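Local coordinates for protein UDP-N-acetylenolpyruvoylglucosamine reductase (Listeria monocytogenes, PDB 3TX1) that probably catalyses the NADPH-dependent reduction of UDP-N-acetylenolpyruvoylglucosamine to UDP-N-acetylmuramate for peptidoglycan synthesis, using FAD as cofactor, at residues K234-V245 with S274-I284; L263-V273 with D291-T302. One frame throughout, in Å; residues are numbered along the deposited sequence.

Both interactions lie in the C-terminal domain of MurB, on the same side of the chain's centre, with their own centres about 12 Å apart. Their segments alternate along the chain: 234-245, 263-273, 274-284, 291-302. They share the small antiparallel sheet of strands 267-268, 271-273 and 281-283. Interaction 1 joins the outer strand 281-283 and the turn before it to the loop that follows helix 217-234, beside the flavin. Interaction 2 lays helix 289-307 along the hairpin 263-273. Direct bonds join the two: V282 N lies 2.8 Å from Q272 O, and Y292 OH meets I281 O. The flavin-side loop is thus backed by a sheet and helix.

Interaction 1. Residues K234-V245 with S274-I284; sequences KQPLEYPSCGSV and SLKHAGFIVNI. With FAD (flavin-adenine dinucleotide), chain B; SO4 (sulfate ion), chain F.
The ring of F280 is held in a bend of the loop 234-245, with P236 over one face and the backbone of G243 and S244 over the other. P236 CD sits 3.9 Å from the ring centroid, a CH-pi contact. G243 O lies over the centre of the opposite face. The ring edge points at the flavin: F280 CE2 is 3.6 Å from FAD C7M, nearly in the ring plane. Q235 crosses near CZ, its amide turned 48° from the ring, while R231 holds its OE1. This is the dimethylbenzene end of the isoalloxazine, in the FAD pocket of MurB, where G243 CA packs on C9. S244, the predicted proton donor, follows directly. The backbone there is fixed by V245 N, which gives a nearly straight bond to G279 O at 2.8 Å. G279 belongs to the type I turn 277-280. At the start of that turn, H277 swings its ring away from its own N (chi1 -169°), and ND1 donates to K234 O at 3.2 Å, in the ring plane. K276 runs extended along Q235 and sets NZ 3.0 Å from Q235 O, above the carbonyl plane; NZ also bonds E232 O.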
loop_
_atom_site.group_PDB
_atom_site.type_symbol
_atom_site.label_atom_id
_atom_site.label_comp_id
_atom_site.label_asym_id
_atom_site.label_seq_id
_atom_site.Cartn_x
_atom_site.Cartn_y
_atom_site.Cartn_z
ATOM N N LYS A 234 -0.572 -19.191 6.318
ATOM C CA LYS A 234 -0.617 -18.373 7.502
ATOM C C LYS A 234 -1.407 -17.100 7.472
ATOM O O LYS A 234 -1.540 -16.442 8.486
ATOM C CB LYS A 234 0.806 -18.061 7.897
ATOM C CG LYS A 234 1.549 -19.292 8.392
ATOM C CD LYS A 234 2.935 -18.883 8.844
ATOM C CE LYS A 234 3.490 -19.820 9.900
ATOM N NZ LYS A 234 4.649 -19.124 10.531
ATOM N N GLN A 235 -1.952 -16.753 6.319
ATOM C CA GLN A 235 -2.649 -15.507 6.181
ATOM C C GLN A 235 -4.036 -15.653 5.632
ATOM O O GLN A 235 -4.276 -16.551 4.823
ATOM C CB GLN A 235 -1.850 -14.615 5.293
ATOM C CG GLN A 235 -0.546 -14.286 5.954
ATOM C CD GLN A 235 0.287 -13.287 5.192
ATOM O OE1 GLN A 235 -0.103 -12.758 4.126
ATOM N NE2 GLN A 235 1.446 -12.984 5.764
ATOM N N PRO A 236 -4.975 -14.811 6.118
ATOM C CA PRO A 236 -6.321 -14.840 5.570
ATOM C C PRO A 236 -6.279 -14.076 4.271
ATOM O O PRO A 236 -6.331 -12.844 4.287
ATOM C CB PRO A 236 -7.151 -14.049 6.586
ATOM C CG PRO A 236 -6.213 -13.422 7.534
ATOM C CD PRO A 236 -4.812 -13.802 7.186
ATOM N N LEU A 237 -6.109 -14.754 3.146
ATOM C CA LEU A 237 -6.072 -14.007 1.894
ATOM C C LEU A 237 -7.476 -13.926 1.304
ATOM O O LEU A 237 -7.749 -13.084 0.440
ATOM C CB LEU A 237 -5.087 -14.624 0.916
ATOM C CG LEU A 237 -3.624 -14.829 1.327
ATOM C CD1 LEU A 237 -2.858 -15.451 0.142
ATOM C CD2 LEU A 237 -2.942 -13.561 1.893
ATOM N N GLU A 238 -8.358 -14.796 1.806
ATOM C CA GLU A 238 -9.748 -14.854 1.382
ATOM C C GLU A 238 -10.518 -13.579 1.787
ATOM O O GLU A 238 -11.357 -13.094 1.020
ATOM C CB GLU A 238 -10.444 -16.139 1.895
ATOM C CG GLU A 238 -10.410 -16.409 3.419
ATOM C CD GLU A 238 -9.121 -17.092 3.946
ATOM O OE1 GLU A 238 -9.240 -17.818 4.961
ATOM O OE2 GLU A 238 -7.995 -16.942 3.370
ATOM N N TYR A 239 -10.190 -13.000 2.944
ATOM C CA TYR A 239 -10.926 -11.842 3.438
ATOM C C TYR A 239 -10.291 -10.538 3.110
ATOM O O TYR A 239 -9.073 -10.449 3.083
ATOM C CB TYR A 239 -11.024 -11.872 4.957
ATOM C CG TYR A 239 -11.886 -12.972 5.450
ATOM C CD1 TYR A 239 -11.313 -14.109 5.975
ATOM C CD2 TYR A 239 -13.262 -12.899 5.342
ATOM C CE1 TYR A 239 -12.084 -15.150 6.400
ATOM C CE2 TYR A 239 -14.048 -13.924 5.778
ATOM C CZ TYR A 239 -13.441 -15.050 6.300
ATOM O OH TYR A 239 -14.170 -16.120 6.729
ATOM N N PRO A 240 -11.102 -9.487 2.908
ATOM C CA PRO A 240 -10.400 -8.224 2.724
ATOM C C PRO A 240 -9.724 -7.890 4.049
ATOM O O PRO A 240 -10.239 -8.266 5.091
ATOM C CB PRO A 240 -11.519 -7.219 2.385
ATOM C CG PRO A 240 -12.802 -7.915 2.700
ATOM C CD PRO A 240 -12.541 -9.388 2.611
ATOM N N SER A 241 -8.550 -7.266 4.006
ATOM C CA SER A 241 -7.851 -6.851 5.244
ATOM C C SER A 241 -6.807 -5.844 4.863
ATOM O O SER A 241 -6.625 -5.560 3.671
ATOM C CB SER A 241 -7.148 -8.022 5.965
ATOM O OG SER A 241 -5.896 -8.382 5.367
ATOM N N CYS A 242 -6.164 -5.247 5.861
ATOM C CA CYS A 242 -4.980 -4.459 5.559
ATOM C C CYS A 242 -3.933 -5.539 5.830
ATOM O O CYS A 242 -4.258 -6.754 5.794
ATOM C CB CYS A 242 -4.871 -3.175 6.393
ATOM S SG CYS A 242 -5.249 -3.245 8.163
ATOM N N GLY A 243 -2.685 -5.238 6.094
ATOM C CA GLY A 243 -1.899 -6.466 6.291
ATOM C C GLY A 243 -1.785 -6.836 7.735
ATOM O O GLY A 243 -2.761 -6.906 8.476
ATOM N N SER A 244 -0.549 -7.046 8.123
ATOM C CA SER A 244 -0.249 -7.216 9.488
ATOM C C SER A 244 -0.546 -5.793 9.975
ATOM O O SER A 244 0.004 -4.838 9.461
ATOM C CB SER A 244 1.224 -7.577 9.635
ATOM O OG SER A 244 1.466 -8.344 10.804
ATOM N N VAL A 245 -1.473 -5.662 10.909
ATOM C CA VAL A 245 -1.875 -4.378 11.463
ATOM C C VAL A 245 -0.787 -3.643 12.286
ATOM O O VAL A 245 -0.753 -2.440 12.296
ATOM C CB VAL A 245 -3.179 -4.554 12.320
ATOM C CG1 VAL A 245 -3.446 -3.339 13.193
ATOM C CG2 VAL A 245 -4.400 -4.809 11.450
ATOM N N SER A 274 -8.297 -11.686 13.139
ATOM C CA SER A 274 -8.341 -12.934 12.367
ATOM C C SER A 274 -8.179 -14.218 13.151
ATOM O O SER A 274 -7.253 -14.359 13.927
ATOM C CB SER A 274 -7.280 -12.905 11.267
ATOM O OG SER A 274 -7.028 -14.203 10.795
ATOM N N LEU A 275 -9.060 -15.183 12.934
ATOM C CA LEU A 275 -8.863 -16.494 13.581
ATOM C C LEU A 275 -7.720 -17.242 12.937
ATOM O O LEU A 275 -7.328 -18.282 13.418
ATOM C CB LEU A 275 -10.096 -17.391 13.501
ATOM C CG LEU A 275 -11.250 -17.025 14.410
ATOM C CD1 LEU A 275 -12.485 -17.738 13.904
ATOM C CD2 LEU A 275 -10.950 -17.374 15.849
ATOM N N LYS A 276 -7.187 -16.728 11.846
ATOM C CA LYS A 276 -6.099 -17.434 11.228
ATOM C C LYS A 276 -4.737 -16.806 11.581
ATOM O O LYS A 276 -3.772 -17.532 11.801
ATOM C CB LYS A 276 -6.324 -17.560 9.726
ATOM C CG LYS A 276 -5.242 -18.323 9.021
ATOM C CD LYS A 276 -5.513 -18.168 7.551
ATOM C CE LYS A 276 -4.847 -19.280 6.761
ATOM N NZ LYS A 276 -5.412 -19.269 5.389
ATOM N N HIS A 277 -4.681 -15.483 11.668
ATOM C CA HIS A 277 -3.447 -14.773 12.030
ATOM C C HIS A 277 -3.848 -13.625 12.935
ATOM O O HIS A 277 -4.427 -12.622 12.484
ATOM C CB HIS A 277 -2.772 -14.220 10.774
ATOM C CG HIS A 277 -1.383 -13.711 11.007
ATOM N ND1 HIS A 277 -0.306 -14.240 10.392
ATOM C CD2 HIS A 277 -0.902 -12.735 11.863
ATOM C CE1 HIS A 277 0.809 -13.608 10.800
ATOM N NE2 HIS A 277 0.456 -12.699 11.711
ATOM N N ALA A 278 -3.551 -13.738 14.221
ATOM C CA ALA A 278 -4.064 -12.737 15.146
ATOM C C ALA A 278 -3.609 -11.329 14.875
ATOM O O ALA A 278 -4.202 -10.419 15.421
ATOM C CB ALA A 278 -3.786 -13.108 16.579
ATOM N N GLY A 279 -2.574 -11.132 14.048
ATOM C CA GLY A 279 -2.072 -9.779 13.760
ATOM C C GLY A 279 -2.771 -9.096 12.587
ATOM O O GLY A 279 -2.377 -7.996 12.176
ATOM N N PHE A 280 -3.801 -9.763 12.063
ATOM C CA PHE A 280 -4.632 -9.287 10.975
ATOM C C PHE A 280 -6.048 -9.015 11.440
ATOM O O PHE A 280 -6.667 -9.832 12.130
ATOM C CB PHE A 280 -4.795 -10.373 9.944
ATOM C CG PHE A 280 -3.718 -10.431 8.919
ATOM C CD1 PHE A 280 -2.418 -10.805 9.255
ATOM C CD2 PHE A 280 -4.026 -10.251 7.589
ATOM C CE1 PHE A 280 -1.412 -10.909 8.283
ATOM C CE2 PHE A 280 -3.031 -10.394 6.617
ATOM C CZ PHE A 280 -1.719 -10.718 6.960
ATOM N N ILE A 281 -6.591 -7.884 11.019
ATOM C CA ILE A 281 -7.986 -7.619 11.301
ATOM C C ILE A 281 -8.738 -7.821 9.982
ATOM O O ILE A 281 -8.593 -7.023 9.053
ATOM C CB ILE A 281 -8.164 -6.211 11.864
ATOM C CG1 ILE A 281 -7.549 -6.185 13.245
ATOM C CG2 ILE A 281 -9.631 -5.837 11.948
ATOM C CD1 ILE A 281 -7.553 -4.823 13.879
ATOM N N VAL A 282 -9.504 -8.896 9.896
ATOM C CA VAL A 282 -10.248 -9.184 8.679
ATOM C C VAL A 282 -11.651 -8.562 8.666
ATOM O O VAL A 282 -12.225 -8.272 9.694
ATOM C CB VAL A 282 -10.408 -10.702 8.456
ATOM C CG1 VAL A 282 -9.059 -11.350 8.354
ATOM C CG2 VAL A 282 -11.200 -11.316 9.600
ATOM N N ASN A 283 -12.226 -8.474 7.478
ATOM C CA ASN A 283 -13.515 -7.871 7.238
ATOM C C ASN A 283 -14.467 -8.985 6.956
ATOM O O ASN A 283 -14.609 -9.400 5.809
ATOM C CB ASN A 283 -13.400 -6.993 5.994
ATOM C CG ASN A 283 -14.652 -6.220 5.683
ATOM O OD1 ASN A 283 -15.723 -6.432 6.277
ATOM N ND2 ASN A 283 -14.524 -5.281 4.744
ATOM N N ILE A 284 -15.126 -9.473 7.989
ATOM C CA ILE A 284 -16.081 -10.549 7.822
ATOM C C ILE A 284 -17.391 -10.118 7.167
ATOM O O ILE A 284 -18.345 -10.892 7.163
ATOM C CB ILE A 284 -16.374 -11.265 9.151
ATOM C CG1 ILE A 284 -17.028 -10.320 10.150
ATOM C CG2 ILE A 284 -15.091 -11.849 9.706
ATOM C CD1 ILE A 284 -17.560 -11.013 11.387
HETATM P PA FAD B . -1.771 2.092 -0.038
HETATM O O1A FAD B . -2.761 2.596 -1.033
HETATM O O2A FAD B . -2.238 1.234 1.103
HETATM O O5B FAD B . -1.054 3.337 0.663
HETATM C C5B FAD B . 0.214 2.985 1.207
HETATM C C4B FAD B . 1.093 4.196 1.437
HETATM O O4B FAD B . 1.854 4.486 0.275
HETATM C C3B FAD B . 0.380 5.482 1.791
HETATM O O3B FAD B . 1.328 6.275 2.547
HETATM C C2B FAD B . 0.193 6.097 0.405
HETATM O O2B FAD B . -0.048 7.515 0.318
HETATM C C1B FAD B . 1.529 5.785 -0.204
HETATM N N9A FAD B . 1.402 5.650 -1.645
HETATM C C8A FAD B . 0.587 4.834 -2.329
HETATM N N7A FAD B . 0.857 4.956 -3.659
HETATM C C5A FAD B . 1.861 5.843 -3.840
HETATM C C6A FAD B . 2.610 6.472 -4.959
HETATM N N6A FAD B . 2.372 6.188 -6.270
HETATM N N1A FAD B . 3.573 7.361 -4.634
HETATM C C2A FAD B . 3.861 7.680 -3.379
HETATM N N3A FAD B . 3.214 7.192 -2.320
HETATM C C4A FAD B . 2.221 6.290 -2.485
HETATM N N1 FAD B . 3.515 -5.372 3.006
HETATM C C2 FAD B . 4.751 -5.928 3.012
HETATM O O2 FAD B . 5.752 -5.192 2.980
HETATM N N3 FAD B . 4.982 -7.249 3.014
HETATM C C4 FAD B . 4.017 -8.157 3.046
HETATM O O4 FAD B . 4.272 -9.382 3.087
HETATM C C4X FAD B . 2.645 -7.629 3.043
HETATM N N5 FAD B . 1.615 -8.469 3.067
HETATM C C5X FAD B . 0.344 -8.040 3.068
HETATM C C6 FAD B . -0.672 -8.983 3.074
HETATM C C7 FAD B . -1.984 -8.589 3.046
HETATM C C7M FAD B . -3.078 -9.625 3.070
HETATM C C8 FAD B . -2.260 -7.136 2.998
HETATM C C8M FAD B . -3.655 -6.626 2.978
HETATM C C9 FAD B . -1.255 -6.207 2.989
HETATM C C9A FAD B . 0.058 -6.610 3.028
HETATM N N10 FAD B . 1.121 -5.674 2.999
HETATM C C10 FAD B . 2.438 -6.168 3.013
HETATM C "C1'" FAD B . 0.840 -4.226 2.991
HETATM C "C2'" FAD B . 0.740 -3.681 1.585
HETATM O "O2'" FAD B . 0.534 -4.743 0.657
HETATM C "C3'" FAD B . 2.017 -2.969 1.177
HETATM O "O3'" FAD B . 2.269 -1.990 2.177
HETATM C "C4'" FAD B . 1.827 -2.305 -0.183
HETATM O "O4'" FAD B . 3.084 -2.076 -0.834
HETATM C "C5'" FAD B . 0.996 -1.035 -0.108
HETATM O "O5'" FAD B . 0.453 -0.825 -1.389
HETATM P P FAD B . -0.765 0.134 -1.694
HETATM O O1P FAD B . -0.630 0.466 -3.136
HETATM O O2P FAD B . -1.955 -0.615 -1.199
HETATM O O3P FAD B . -0.551 1.382 -0.773
HETATM S S SO4 F . 3.731 -11.345 13.535
HETATM O O1 SO4 F . 4.267 -11.680 12.195
HETATM O O2 SO4 F . 3.369 -12.594 14.254
HETATM O O3 SO4 F . 4.728 -10.580 14.325
HETATM O O4 SO4 F . 2.523 -10.497 13.376
#

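Interaction 2. Residues L263-V273 with D291-T302; sequences LQGHIIGGAQV and DYMNLIAYVQQT
L295 fills the middle of the face that helix 291-302 turns to the hairpin 263-273. Its CB points toward the hairpin, and CG stands opposite the backbone N (chi1 -170°), which carries the branches onto the strands. CG reaches V273 CG2 at 3.9 Å. CD1 goes to I268 and meets its CG1, also at 3.9 Å. CD2 lies against the backbone of strand 271-273, 3.7 Å from A271 O, and touches A271 CB as well. One leucine therefore spans both strands.

I268 answers by laying CD1 on the helix backbone beside L295 CA. V273 CG2 also packs on V299 CG2, next to L295. Toward the C-terminal end of the helix segment, L263 splits its branches: CD1 rests on V299, and CD2 is 3.6 Å from Y298 CE2. CD2 also approaches T302, whose OG1 turns back to bond Y298 O. I258 of helix 254-260 covers L263, V273 and V299 from another side.

H266 and Y298 form an offset stack, with centroids 4.9 Å apart and planes at 27°. Y298 CE2 stands over the histidine face, displaced toward the rim. Near the start of the helix segment, at D291, there is one polar bond, and it is weak. D291 OD2 takes it, nearly straight, from G270 N at 3.3 Å, within the type II' turn 268-271. The same oxygen accepts from T288 N, so the carboxylate links the turn to the residues that lead into the helix.

The helix and strand 271-273 run in the same general direction, their short axes 8.4 Å apart at closest and crossing at -26°. This is a helix packed on one face of a small antiparallel sheet, an alpha+beta arrangement, within the C-terminal domain of MurB.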
loop_
_atom_site.group_PDB
_atom_site.type_symbol
_atom_site.label_atom_id
_atom_site.label_comp_id
_atom_site.label_asym_id
_atom_site.label_seq_id
_atom_site.Cartn_x
_atom_site.Cartn_y
_atom_site.Cartn_z
ATOM N N LEU A 263 -7.429 -12.011 22.552
ATOM C CA LEU A 263 -8.139 -11.235 21.537
ATOM C C LEU A 263 -8.414 -11.925 20.224
ATOM O O LEU A 263 -9.086 -11.365 19.395
ATOM C CB LEU A 263 -7.383 -9.955 21.207
ATOM C CG LEU A 263 -7.230 -8.955 22.344
ATOM C CD1 LEU A 263 -6.005 -8.095 22.030
ATOM C CD2 LEU A 263 -8.513 -8.162 22.514
ATOM N N GLN A 264 -7.905 -13.122 19.996
ATOM C CA GLN A 264 -8.135 -13.754 18.705
ATOM C C GLN A 264 -9.590 -14.197 18.541
ATOM O O GLN A 264 -10.123 -14.937 19.387
ATOM C CB GLN A 264 -7.195 -14.917 18.489
ATOM C CG GLN A 264 -7.229 -15.354 17.041
ATOM C CD GLN A 264 -6.121 -16.322 16.657
ATOM O OE1 GLN A 264 -5.607 -17.081 17.489
ATOM N NE2 GLN A 264 -5.764 -16.310 15.371
ATOM N N GLY A 265 -10.211 -13.727 17.448
ATOM C CA GLY A 265 -11.596 -14.020 17.130
ATOM C C GLY A 265 -12.469 -12.855 17.546
ATOM O O GLY A 265 -13.623 -12.774 17.175
ATOM N N HIS A 266 -11.916 -11.919 18.300
ATOM C CA HIS A 266 -12.682 -10.779 18.753
ATOM C C HIS A 266 -13.315 -10.079 17.602
ATOM O O HIS A 266 -12.699 -9.936 16.559
ATOM C CB HIS A 266 -11.826 -9.808 19.568
ATOM C CG HIS A 266 -12.609 -9.146 20.659
ATOM N ND1 HIS A 266 -12.798 -9.730 21.874
ATOM C CD2 HIS A 266 -13.383 -8.007 20.654
ATOM C CE1 HIS A 266 -13.589 -8.958 22.627
ATOM N NE2 HIS A 266 -13.961 -7.906 21.884
ATOM N N ILE A 267 -14.556 -9.635 17.771
ATOM C CA ILE A 267 -15.291 -8.939 16.715
ATOM C C ILE A 267 -15.882 -7.651 17.222
ATOM O O ILE A 267 -16.399 -7.608 18.331
ATOM C CB ILE A 267 -16.460 -9.806 16.201
ATOM C CG1 ILE A 267 -15.922 -11.031 15.488
ATOM C CG2 ILE A 267 -17.384 -9.044 15.240
ATOM C CD1 ILE A 267 -16.992 -12.038 15.201
ATOM N N ILE A 268 -15.757 -6.597 16.421
ATOM C CA ILE A 268 -16.435 -5.345 16.656
ATOM C C ILE A 268 -17.060 -4.982 15.316
ATOM O O ILE A 268 -16.319 -4.854 14.331
ATOM C CB ILE A 268 -15.491 -4.233 17.045
ATOM C CG1 ILE A 268 -14.754 -4.613 18.336
ATOM C CG2 ILE A 268 -16.292 -2.926 17.157
ATOM C CD1 ILE A 268 -14.147 -3.416 19.048
ATOM N N GLY A 269 -18.402 -4.843 15.271
ATOM C CA GLY A 269 -19.110 -4.591 14.015
ATOM C C GLY A 269 -18.806 -5.667 12.994
ATOM O O GLY A 269 -19.048 -6.830 13.232
ATOM N N GLY A 270 -18.254 -5.297 11.847
ATOM C CA GLY A 270 -17.888 -6.301 10.834
ATOM C C GLY A 270 -16.386 -6.604 10.778
ATOM O O GLY A 270 -15.893 -7.178 9.807
ATOM N N ALA A 271 -15.666 -6.227 11.829
ATOM C CA ALA A 271 -14.236 -6.404 11.885
ATOM C C ALA A 271 -13.883 -7.499 12.883
ATOM O O ALA A 271 -14.517 -7.631 13.928
ATOM C CB ALA A 271 -13.576 -5.092 12.270
ATOM N N GLN A 272 -12.857 -8.285 12.571
ATOM C CA GLN A 272 -12.446 -9.376 13.458
ATOM C C GLN A 272 -10.948 -9.564 13.528
ATOM O O GLN A 272 -10.268 -9.458 12.524
ATOM C CB GLN A 272 -13.079 -10.682 13.004
ATOM C CG GLN A 272 -12.820 -11.841 13.962
ATOM C CD GLN A 272 -13.389 -13.142 13.456
ATOM O OE1 GLN A 272 -13.343 -13.416 12.253
ATOM N NE2 GLN A 272 -13.899 -13.974 14.366
ATOM N N VAL A 273 -10.429 -9.780 14.717
ATOM C CA VAL A 273 -9.031 -10.121 14.839
ATOM C C VAL A 273 -8.991 -11.519 14.261
ATOM O O VAL A 273 -9.628 -12.426 14.815
ATOM C CB VAL A 273 -8.584 -10.152 16.306
ATOM C CG1 VAL A 273 -7.174 -10.675 16.412
ATOM C CG2 VAL A 273 -8.711 -8.764 16.909
ATOM N N ASP A 291 -15.185 0.559 12.704
ATOM C CA ASP A 291 -14.960 -0.789 13.259
ATOM C C ASP A 291 -13.493 -1.091 13.355
ATOM O O ASP A 291 -13.038 -1.585 14.382
ATOM C CB ASP A 291 -15.597 -1.883 12.426
ATOM C CG ASP A 291 -17.097 -1.809 12.401
ATOM O OD1 ASP A 291 -17.722 -1.452 13.437
ATOM O OD2 ASP A 291 -17.640 -2.116 11.321
ATOM N N TYR A 292 -12.744 -0.822 12.289
ATOM C CA TYR A 292 -11.289 -1.057 12.345
ATOM C C TYR A 292 -10.590 -0.281 13.463
ATOM O O TYR A 292 -9.887 -0.899 14.269
ATOM C CB TYR A 292 -10.615 -0.808 11.003
ATOM C CG TYR A 292 -10.572 -2.036 10.105
ATOM C CD1 TYR A 292 -11.690 -2.438 9.353
ATOM C CD2 TYR A 292 -9.396 -2.801 9.993
ATOM C CE1 TYR A 292 -11.648 -3.562 8.529
ATOM C CE2 TYR A 292 -9.355 -3.930 9.178
ATOM C CZ TYR A 292 -10.491 -4.302 8.441
ATOM O OH TYR A 292 -10.427 -5.433 7.611
ATOM N N MET A 293 -10.831 1.043 13.532
ATOM C CA MET A 293 -10.206 1.925 14.522
ATOM C C MET A 293 -10.577 1.478 15.908
ATOM O O MET A 293 -9.794 1.617 16.850
ATOM C CB MET A 293 -10.652 3.400 14.374
ATOM C CG MET A 293 -10.280 4.186 13.109
ATOM S SD MET A 293 -8.603 3.904 12.424
ATOM C CE MET A 293 -7.463 4.074 13.808
ATOM N N ASN A 294 -11.805 0.993 16.049
ATOM C CA ASN A 294 -12.278 0.563 17.329
ATOM C C ASN A 294 -11.631 -0.751 17.740
ATOM O O ASN A 294 -11.194 -0.922 18.872
ATOM C CB ASN A 294 -13.814 0.518 17.342
ATOM C CG ASN A 294 -14.460 1.896 17.648
ATOM O OD1 ASN A 294 -15.561 2.202 17.190
ATOM N ND2 ASN A 294 -13.760 2.729 18.434
ATOM N N LEU A 295 -11.505 -1.683 16.817
ATOM C CA LEU A 295 -10.850 -2.918 17.169
ATOM C C LEU A 295 -9.341 -2.689 17.381
ATOM O O LEU A 295 -8.751 -3.204 18.346
ATOM C CB LEU A 295 -11.142 -3.993 16.130
ATOM C CG LEU A 295 -10.724 -5.415 16.436
ATOM C CD1 LEU A 295 -11.044 -5.730 17.894
ATOM C CD2 LEU A 295 -11.444 -6.350 15.465
ATOM N N ILE A 296 -8.732 -1.871 16.533
ATOM C CA ILE A 296 -7.335 -1.584 16.711
ATOM C C ILE A 296 -7.103 -1.011 18.102
ATOM O O ILE A 296 -6.240 -1.483 18.834
ATOM C CB ILE A 296 -6.820 -0.603 15.664
ATOM C CG1 ILE A 296 -6.767 -1.269 14.280
ATOM C CG2 ILE A 296 -5.433 -0.095 16.051
ATOM C CD1 ILE A 296 -6.234 -0.326 13.186
ATOM N N ALA A 297 -7.884 -0.028 18.502
ATOM C CA ALA A 297 -7.643 0.584 19.814
ATOM C C ALA A 297 -7.897 -0.381 20.986
ATOM O O ALA A 297 -7.169 -0.381 21.996
ATOM C CB ALA A 297 -8.449 1.851 19.964
ATOM N N TYR A 298 -8.899 -1.231 20.839
ATOM C CA TYR A 298 -9.200 -2.142 21.907
ATOM C C TYR A 298 -8.085 -3.198 22.079
ATOM O O TYR A 298 -7.740 -3.594 23.201
ATOM C CB TYR A 298 -10.564 -2.746 21.658
ATOM C CG TYR A 298 -11.038 -3.719 22.677
ATOM C CD1 TYR A 298 -11.781 -3.300 23.800
ATOM C CD2 TYR A 298 -10.812 -5.089 22.494
ATOM C CE1 TYR A 298 -12.269 -4.226 24.726
ATOM C CE2 TYR A 298 -11.275 -6.019 23.421
ATOM C CZ TYR A 298 -11.986 -5.587 24.516
ATOM O OH TYR A 298 -12.395 -6.553 25.384
ATOM N N VAL A 299 -7.503 -3.616 20.965
ATOM C CA VAL A 299 -6.402 -4.547 20.997
ATOM C C VAL A 299 -5.208 -3.868 21.639
ATOM O O VAL A 299 -4.643 -4.383 22.604
ATOM C CB VAL A 299 -6.024 -5.014 19.587
ATOM C CG1 VAL A 299 -4.620 -5.598 19.564
ATOM C CG2 VAL A 299 -7.055 -5.992 19.039
ATOM N N GLN A 300 -4.832 -2.707 21.119
ATOM C CA GLN A 300 -3.741 -1.942 21.686
ATOM C C GLN A 300 -3.956 -1.806 23.166
ATOM O O GLN A 300 -3.055 -2.031 23.963
ATOM C CB GLN A 300 -3.740 -0.550 21.100
ATOM C CG GLN A 300 -3.208 -0.474 19.688
ATOM C CD GLN A 300 -3.095 0.950 19.175
ATOM O OE1 GLN A 300 -4.081 1.681 19.101
ATOM N NE2 GLN A 300 -1.893 1.330 18.767
ATOM N N GLN A 301 -5.161 -1.441 23.554
ATOM C CA GLN A 301 -5.413 -1.230 24.971
ATOM C C GLN A 301 -5.339 -2.497 25.813
ATOM O O GLN A 301 -4.830 -2.457 26.912
ATOM C CB GLN A 301 -6.749 -0.521 25.197
ATOM C CG GLN A 301 -6.970 -0.197 26.652
ATOM C CD GLN A 301 -5.862 0.668 27.218
ATOM O OE1 GLN A 301 -5.141 1.366 26.476
ATOM N NE2 GLN A 301 -5.712 0.630 28.540
ATOM N N THR A 302 -5.850 -3.609 25.301
ATOM C CA THR A 302 -5.878 -4.848 26.053
ATOM C C THR A 302 -4.460 -5.401 26.168
ATOM O O THR A 302 -4.028 -5.921 27.197
ATOM C CB THR A 302 -6.757 -5.838 25.307
ATOM O OG1 THR A 302 -8.051 -5.258 25.141
ATOM C CG2 THR A 302 -6.914 -7.110 26.056
#